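Local coordinates for nitrogenase molybdenum-iron protein alpha chain (Clostridium pasteurianum, PDB 4WES) that forms, with the beta chain, the molybdenum-iron component of nitrogenase, which reduces dinitrogen to ammonium at an iron-molybdenum-sulfur cofactor, at residues D226-Y234 against L308-E319. Numbering follows the deposited sequence.
Sequences DRVLEKIGY and LTKRTEEVIAEE
The guanidinium of Arg227 meets the carboxylate of Glu319 end-on in a two-pronged salt bridge, NH1 to OE2 and NH2 to OE1, while CG2 of Val228 lies over one face of the guanidinium, towards its rim. Both acceptors sit near the guanidinium plane, but the two flat groups are twisted 43° apart, and NH2 reaches OE1 from above the carboxylate. Glu224 forms a second salt bridge to NH2. CD2 of Leu308 covers a face of the Tyr234 ring, 4.3 Å from its centroid, a CH-pi contact; CD1 reaches ring atom CE1 at 3.6 Å. In the plane of that ring, a water links Tyr234 OH to Thr312 OG1. The Arg311 guanidinium has Val315 CG2 over one face and Glu314 OE1 at its edge. Its NH1 donates to Lys231 O at 3.0 Å from well above the carbonyl plane, and a water joins that oxygen to Arg311 NE.

These contacts pack the end of helix 221-232 against the start of helix 306-334, well away from the metal clusters. The N-to-C directions of the two segments differ by 136°, and their axes approach to 9.5 Å. Helix 221-232 ends in a Schellman motif with Gly233, at positive phi, as C-prime residue, leading into strand 235-239. Ile232 fits as a knob among Leu308, Arg311, Thr312 and Val315; CG2, anti to the backbone N, rests against Thr312 OG1 and Leu308 CD2, while CG1 packs on Val315 CG2 at 3.8 Å.

Lys231, bent at chi3 (75°), forms salt bridges through NZ to Glu318 OE2 at 2.7 Å and Glu319 OE2 at 2.8 Å, joining both acids and Arg227 into one network. Arg227 NH1 approaches Glu319 OE2 from the opposite face, and this pair of cations probably favours the ionised carboxylate.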
ATOM      1  N   ASP A 226      -0.651 -30.002  22.982  1.00 10.53           N
ATOM      2  CA  ASP A 226       0.485 -30.927  23.009  1.00 10.88           C
ATOM      3  C   ASP A 226       1.598 -30.380  23.854  1.00 10.52           C
ATOM      4  O   ASP A 226       2.300 -31.127  24.552  1.00 11.58           O
ATOM      5  CB  ASP A 226       1.005 -31.221  21.591  1.00 11.08           C
ATOM      6  CG  ASP A 226       0.015 -31.997  20.757  1.00 14.26           C
ATOM      7  OD1 ASP A 226      -1.046 -32.409  21.278  1.00 14.47           O
ATOM      8  OD2 ASP A 226       0.337 -32.197  19.567  1.00 19.52           O
ATOM      9  N   ARG A 227       1.848 -29.074  23.809  1.00 10.45           N
ATOM     10  CA  ARG A 227       2.917 -28.465  24.604  1.00 10.13           C
ATOM     11  C   ARG A 227       2.752 -28.825  26.076  1.00 11.34           C
ATOM     12  O   ARG A 227       3.723 -29.224  26.754  1.00 12.58           O
ATOM     13  CB  ARG A 227       2.852 -26.940  24.424  1.00 12.38           C
ATOM     14  CG  ARG A 227       3.939 -26.183  25.163  1.00 11.98           C
ATOM     15  CD  ARG A 227       3.797 -24.689  25.021  1.00 12.21           C
ATOM     16  NE  ARG A 227       2.612 -24.167  25.674  1.00 11.98           N
ATOM     17  CZ  ARG A 227       2.475 -23.973  26.985  1.00 11.97           C
ATOM     18  NH1 ARG A 227       3.496 -24.215  27.805  1.00 13.07           N
ATOM     19  NH2 ARG A 227       1.324 -23.574  27.495  1.00 12.00           N
ATOM     20  N   VAL A 228       1.531 -28.672  26.575  1.00 11.41           N
ATOM     21  CA  VAL A 228       1.255 -28.941  27.988  1.00 12.73           C
ATOM     22  C   VAL A 228       1.276 -30.429  28.297  1.00 11.81           C
ATOM     23  O   VAL A 228       1.836 -30.855  29.308  1.00 12.50           O
ATOM     24  CB  VAL A 228      -0.073 -28.277  28.443  1.00 17.03           C
ATOM     25  CG1 VAL A 228      -0.448 -28.645  29.838  1.00 21.43           C
ATOM     26  CG2 VAL A 228       0.125 -26.786  28.366  1.00 28.41           C
ATOM     27  N   LEU A 229       0.692 -31.244  27.427  1.00 11.44           N
ATOM     28  CA  LEU A 229       0.669 -32.692  27.655  1.00 11.01           C
ATOM     29  C   LEU A 229       2.085 -33.244  27.683  1.00 11.53           C
ATOM     30  O   LEU A 229       2.415 -34.097  28.536  1.00 12.18           O
ATOM     31  CB  LEU A 229      -0.161 -33.380  26.566  1.00 11.08           C
ATOM     32  CG  LEU A 229      -1.655 -33.085  26.615  1.00 11.56           C
ATOM     33  CD1 LEU A 229      -2.362 -33.622  25.376  1.00 15.72           C
ATOM     34  CD2 LEU A 229      -2.270 -33.619  27.883  1.00 14.13           C
ATOM     35  N   GLU A 230       2.924 -32.796  26.758  1.00 11.77           N
ATOM     36  CA  GLU A 230       4.295 -33.283  26.714  1.00 12.94           C
ATOM     37  C   GLU A 230       5.103 -32.793  27.930  1.00 12.61           C
ATOM     38  O   GLU A 230       5.970 -33.551  28.432  1.00 14.31           O
ATOM     39  CB  GLU A 230       4.941 -32.873  25.379  1.00 13.57           C
ATOM     40  CG  GLU A 230       4.318 -33.674  24.238  1.00 15.27           C
ATOM     41  CD  GLU A 230       4.665 -33.229  22.823  1.00 18.17           C
ATOM     42  OE1 GLU A 230       4.338 -34.018  21.893  1.00 22.02           O
ATOM     43  OE2 GLU A 230       5.277 -32.155  22.590  1.00 23.75           O
ATOM     44  N   LYS A 231       4.836 -31.589  28.432  1.00 13.15           N
ATOM     45  CA  LYS A 231       5.496 -31.124  29.656  1.00 14.78           C
ATOM     46  C   LYS A 231       5.180 -32.030  30.858  1.00 13.68           C
ATOM     47  O   LYS A 231       6.054 -32.282  31.695  1.00 15.62           O
ATOM     48  CB  LYS A 231       5.044 -29.696  30.025  1.00 16.83           C
ATOM     49  CG  LYS A 231       5.772 -28.551  29.395  1.00 23.70           C
ATOM     50  CD  LYS A 231       5.119 -27.227  29.796  1.00 26.96           C
ATOM     51  CE  LYS A 231       5.459 -26.857  31.212  1.00 24.06           C
ATOM     52  NZ  LYS A 231       5.199 -25.409  31.431  1.00 22.26           N
ATOM     53  N   ILE A 232       3.955 -32.533  30.921  1.00 12.79           N
ATOM     54  CA  ILE A 232       3.572 -33.399  32.022  1.00 13.28           C
ATOM     55  C   ILE A 232       4.236 -34.778  31.871  1.00 14.60           C
ATOM     56  O   ILE A 232       4.552 -35.449  32.887  1.00 16.59           O
ATOM     57  CB  ILE A 232       2.048 -33.505  32.095  1.00 14.08           C
ATOM     58  CG1 ILE A 232       1.472 -32.145  32.508  1.00 14.59           C
ATOM     59  CG2 ILE A 232       1.647 -34.593  33.061  1.00 14.90           C
ATOM     60  CD1 ILE A 232      -0.015 -32.010  32.292  1.00 15.44           C
ATOM     61  N   GLY A 233       4.435 -35.202  30.622  1.00 13.62           N
ATOM     62  CA  GLY A 233       5.113 -36.474  30.364  1.00 15.38           C
ATOM     63  C   GLY A 233       4.356 -37.447  29.494  1.00 13.70           C
ATOM     64  O   GLY A 233       4.837 -38.573  29.296  1.00 15.84           O
ATOM     65  N   TYR A 234       3.211 -37.066  28.961  1.00 12.69           N
ATOM     66  CA  TYR A 234       2.504 -37.946  28.042  1.00 12.27           C
ATOM     67  C   TYR A 234       3.201 -38.027  26.701  1.00 12.55           C
ATOM     68  O   TYR A 234       3.880 -37.074  26.266  1.00 14.05           O
ATOM     69  CB  TYR A 234       1.073 -37.446  27.816  1.00 12.24           C
ATOM     70  CG  TYR A 234       0.224 -37.490  29.077  1.00 11.91           C
ATOM     71  CD1 TYR A 234      -0.279 -38.701  29.567  1.00 13.45           C
ATOM     72  CD2 TYR A 234      -0.061 -36.333  29.790  1.00 12.21           C
ATOM     73  CE1 TYR A 234      -1.040 -38.763  30.719  1.00 13.03           C
ATOM     74  CE2 TYR A 234      -0.815 -36.379  30.942  1.00 12.01           C
ATOM     75  CZ  TYR A 234      -1.298 -37.586  31.418  1.00 12.80           C
ATOM     76  OH  TYR A 234      -2.057 -37.650  32.551  1.00 14.33           O
ATOM     77  N   LEU A 308       3.251 -38.845  37.195  1.00 24.20           N
ATOM     78  CA  LEU A 308       2.349 -38.106  36.295  1.00 22.25           C
ATOM     79  C   LEU A 308       1.431 -37.208  37.097  1.00 19.43           C
ATOM     80  O   LEU A 308       1.163 -36.061  36.724  1.00 17.73           O
ATOM     81  CB  LEU A 308       1.460 -39.020  35.449  1.00 27.23           C
ATOM     82  CG  LEU A 308       1.918 -39.538  34.101  1.00 29.32           C
ATOM     83  CD1 LEU A 308       0.751 -40.313  33.493  1.00 38.78           C
ATOM     84  CD2 LEU A 308       2.393 -38.423  33.202  1.00 35.84           C
ATOM     85  N   THR A 309       0.911 -37.730  38.196  1.00 17.90           N
ATOM     86  CA  THR A 309       0.041 -36.931  39.036  1.00 16.96           C
ATOM     87  C   THR A 309       0.745 -35.698  39.618  1.00 18.04           C
ATOM     88  O   THR A 309       0.224 -34.568  39.584  1.00 18.26           O
ATOM     89  CB  THR A 309      -0.573 -37.802  40.123  1.00 20.19           C
ATOM     90  OG1 THR A 309      -1.438 -38.765  39.508  1.00 21.58           O
ATOM     91  CG2 THR A 309      -1.350 -36.959  41.120  1.00 25.67           C
ATOM     92  N   LYS A 310       1.963 -35.916  40.109  1.00 19.62           N
ATOM     93  CA  LYS A 310       2.768 -34.846  40.662  1.00 21.18           C
ATOM     94  C   LYS A 310       3.053 -33.782  39.611  1.00 17.49           C
ATOM     95  O   LYS A 310       2.883 -32.582  39.870  1.00 19.16           O
ATOM     96  CB  LYS A 310       4.082 -35.420  41.211  1.00 24.92           C
ATOM     97  CG  LYS A 310       5.060 -34.385  41.755  1.00 29.06           C
ATOM     98  CD  LYS A 310       6.423 -35.009  42.035  1.00 39.87           C
ATOM     99  CE  LYS A 310       7.474 -33.991  42.420  1.00 57.21           C
ATOM    100  NZ  LYS A 310       7.498 -33.761  43.891  1.00118.20           N
ATOM    101  N   ARG A 311       3.494 -34.212  38.426  1.00 17.47           N
ATOM    102  CA  ARG A 311       3.834 -33.284  37.357  1.00 18.66           C
ATOM    103  C   ARG A 311       2.586 -32.565  36.887  1.00 16.03           C
ATOM    104  O   ARG A 311       2.653 -31.409  36.499  1.00 17.07           O
ATOM    105  CB  ARG A 311       4.482 -34.003  36.152  1.00 22.36           C
ATOM    106  CG  ARG A 311       5.937 -34.310  36.314  1.00 25.55           C
ATOM    107  CD  ARG A 311       6.747 -33.025  36.469  1.00 25.42           C
ATOM    108  NE  ARG A 311       6.899 -32.328  35.204  1.00 28.06           N
ATOM    109  CZ  ARG A 311       6.985 -31.009  35.059  1.00 25.12           C
ATOM    110  NH1 ARG A 311       7.154 -30.489  33.855  1.00 27.58           N
ATOM    111  NH2 ARG A 311       6.903 -30.211  36.103  1.00 24.15           N
ATOM    112  N   THR A 312       1.448 -33.254  36.891  1.00 14.90           N
ATOM    113  CA  THR A 312       0.177 -32.640  36.471  1.00 14.27           C
ATOM    114  C   THR A 312      -0.076 -31.382  37.303  1.00 14.50           C
ATOM    115  O   THR A 312      -0.337 -30.293  36.775  1.00 14.82           O
ATOM    116  CB  THR A 312      -1.023 -33.622  36.567  1.00 14.72           C
ATOM    117  OG1 THR A 312      -0.862 -34.665  35.613  1.00 15.19           O
ATOM    118  CG2 THR A 312      -2.343 -32.957  36.281  1.00 14.90           C
ATOM    119  N   GLU A 313       0.031 -31.527  38.611  1.00 14.70           N
ATOM    120  CA  GLU A 313      -0.238 -30.392  39.497  1.00 16.17           C
ATOM    121  C   GLU A 313       0.842 -29.318  39.391  1.00 15.59           C
ATOM    122  O   GLU A 313       0.538 -28.125  39.453  1.00 16.87           O
ATOM    123  CB  GLU A 313      -0.483 -30.850  40.937  1.00 17.19           C
ATOM    124  CG  GLU A 313      -1.725 -31.716  41.054  1.00 17.65           C
ATOM    125  CD  GLU A 313      -2.990 -30.988  40.650  1.00 17.77           C
ATOM    126  OE1 GLU A 313      -3.860 -31.612  40.034  1.00 18.96           O
ATOM    127  OE2 GLU A 313      -3.131 -29.785  40.946  1.00 19.80           O
ATOM    128  N   GLU A 314       2.105 -29.714  39.230  1.00 15.62           N
ATOM    129  CA  GLU A 314       3.165 -28.717  39.041  1.00 16.36           C
ATOM    130  C   GLU A 314       2.915 -27.895  37.781  1.00 15.67           C
ATOM    131  O   GLU A 314       3.071 -26.667  37.797  1.00 16.04           O
ATOM    132  CB  GLU A 314       4.542 -29.370  38.929  1.00 19.12           C
ATOM    133  CG  GLU A 314       5.008 -29.969  40.232  1.00 22.79           C
ATOM    134  CD  GLU A 314       6.275 -30.788  40.107  1.00 25.05           C
ATOM    135  OE1 GLU A 314       6.755 -31.051  38.970  1.00 26.61           O
ATOM    136  OE2 GLU A 314       6.783 -31.155  41.187  1.00 30.35           O
ATOM    137  N   VAL A 315       2.592 -28.568  36.676  1.00 14.81           N
ATOM    138  CA  VAL A 315       2.390 -27.867  35.420  1.00 14.65           C
ATOM    139  C   VAL A 315       1.155 -26.966  35.459  1.00 13.48           C
ATOM    140  O   VAL A 315       1.212 -25.826  35.011  1.00 13.90           O
ATOM    141  CB  VAL A 315       2.350 -28.864  34.245  1.00 14.38           C
ATOM    142  CG1 VAL A 315       1.914 -28.194  32.957  1.00 15.45           C
ATOM    143  CG2 VAL A 315       3.728 -29.521  34.070  1.00 16.62           C
ATOM    144  N   ILE A 316       0.065 -27.468  36.025  1.00 13.44           N
ATOM    145  CA  ILE A 316      -1.147 -26.637  36.197  1.00 13.55           C
ATOM    146  C   ILE A 316      -0.780 -25.364  36.968  1.00 13.98           C
ATOM    147  O   ILE A 316      -1.123 -24.250  36.545  1.00 13.91           O
ATOM    148  CB  ILE A 316      -2.278 -27.413  36.902  1.00 13.30           C
ATOM    149  CG1 ILE A 316      -2.878 -28.461  35.959  1.00 13.70           C
ATOM    150  CG2 ILE A 316      -3.360 -26.459  37.392  1.00 15.13           C
ATOM    151  CD1 ILE A 316      -3.775 -29.436  36.651  1.00 14.66           C
ATOM    152  N   ALA A 317      -0.073 -25.510  38.086  1.00 14.45           N
ATOM    153  CA  ALA A 317       0.211 -24.349  38.907  1.00 14.73           C
ATOM    154  C   ALA A 317       1.098 -23.333  38.185  1.00 14.79           C
ATOM    155  O   ALA A 317       0.837 -22.121  38.259  1.00 15.64           O
ATOM    156  CB  ALA A 317       0.859 -24.776  40.205  1.00 16.26           C
ATOM    157  N   GLU A 318       2.115 -23.820  37.465  1.00 14.00           N
ATOM    158  CA  GLU A 318       3.019 -22.897  36.804  1.00 15.55           C
ATOM    159  C   GLU A 318       2.333 -22.207  35.620  1.00 14.54           C
ATOM    160  O   GLU A 318       2.538 -21.014  35.362  1.00 15.23           O
ATOM    161  CB  GLU A 318       4.327 -23.541  36.381  1.00 23.55           C
ATOM    162  CG  GLU A 318       4.306 -24.387  35.180  1.00 26.98           C
ATOM    163  CD  GLU A 318       5.600 -25.128  35.011  1.00 29.60           C
ATOM    164  OE1 GLU A 318       6.496 -24.996  35.866  1.00 42.93           O
ATOM    165  OE2 GLU A 318       5.700 -25.874  34.055  1.00 27.12           O
ATOM    166  N   GLU A 319       1.522 -22.956  34.866  1.00 13.34           N
ATOM    167  CA  GLU A 319       0.814 -22.389  33.722  1.00 13.27           C
ATOM    168  C   GLU A 319      -0.190 -21.311  34.174  1.00 12.86           C
ATOM    169  O   GLU A 319      -0.294 -20.237  33.572  1.00 13.37           O
ATOM    170  CB  GLU A 319       0.124 -23.497  32.946  1.00 13.06           C
ATOM    171  CG  GLU A 319       1.060 -24.443  32.198  1.00 13.97           C
ATOM    172  CD  GLU A 319       1.731 -23.832  30.980  1.00 15.14           C
ATOM    173  OE1 GLU A 319       1.133 -22.944  30.311  1.00 16.48           O
ATOM    174  OE2 GLU A 319       2.806 -24.333  30.593  1.00 17.78           O
TER
HETATM  175  O   HOH W   1       8.003 -34.051  33.139  1.00 37.61           O
HETATM  176  O   HOH W   2      -2.536 -35.179  33.514  1.00 13.69           O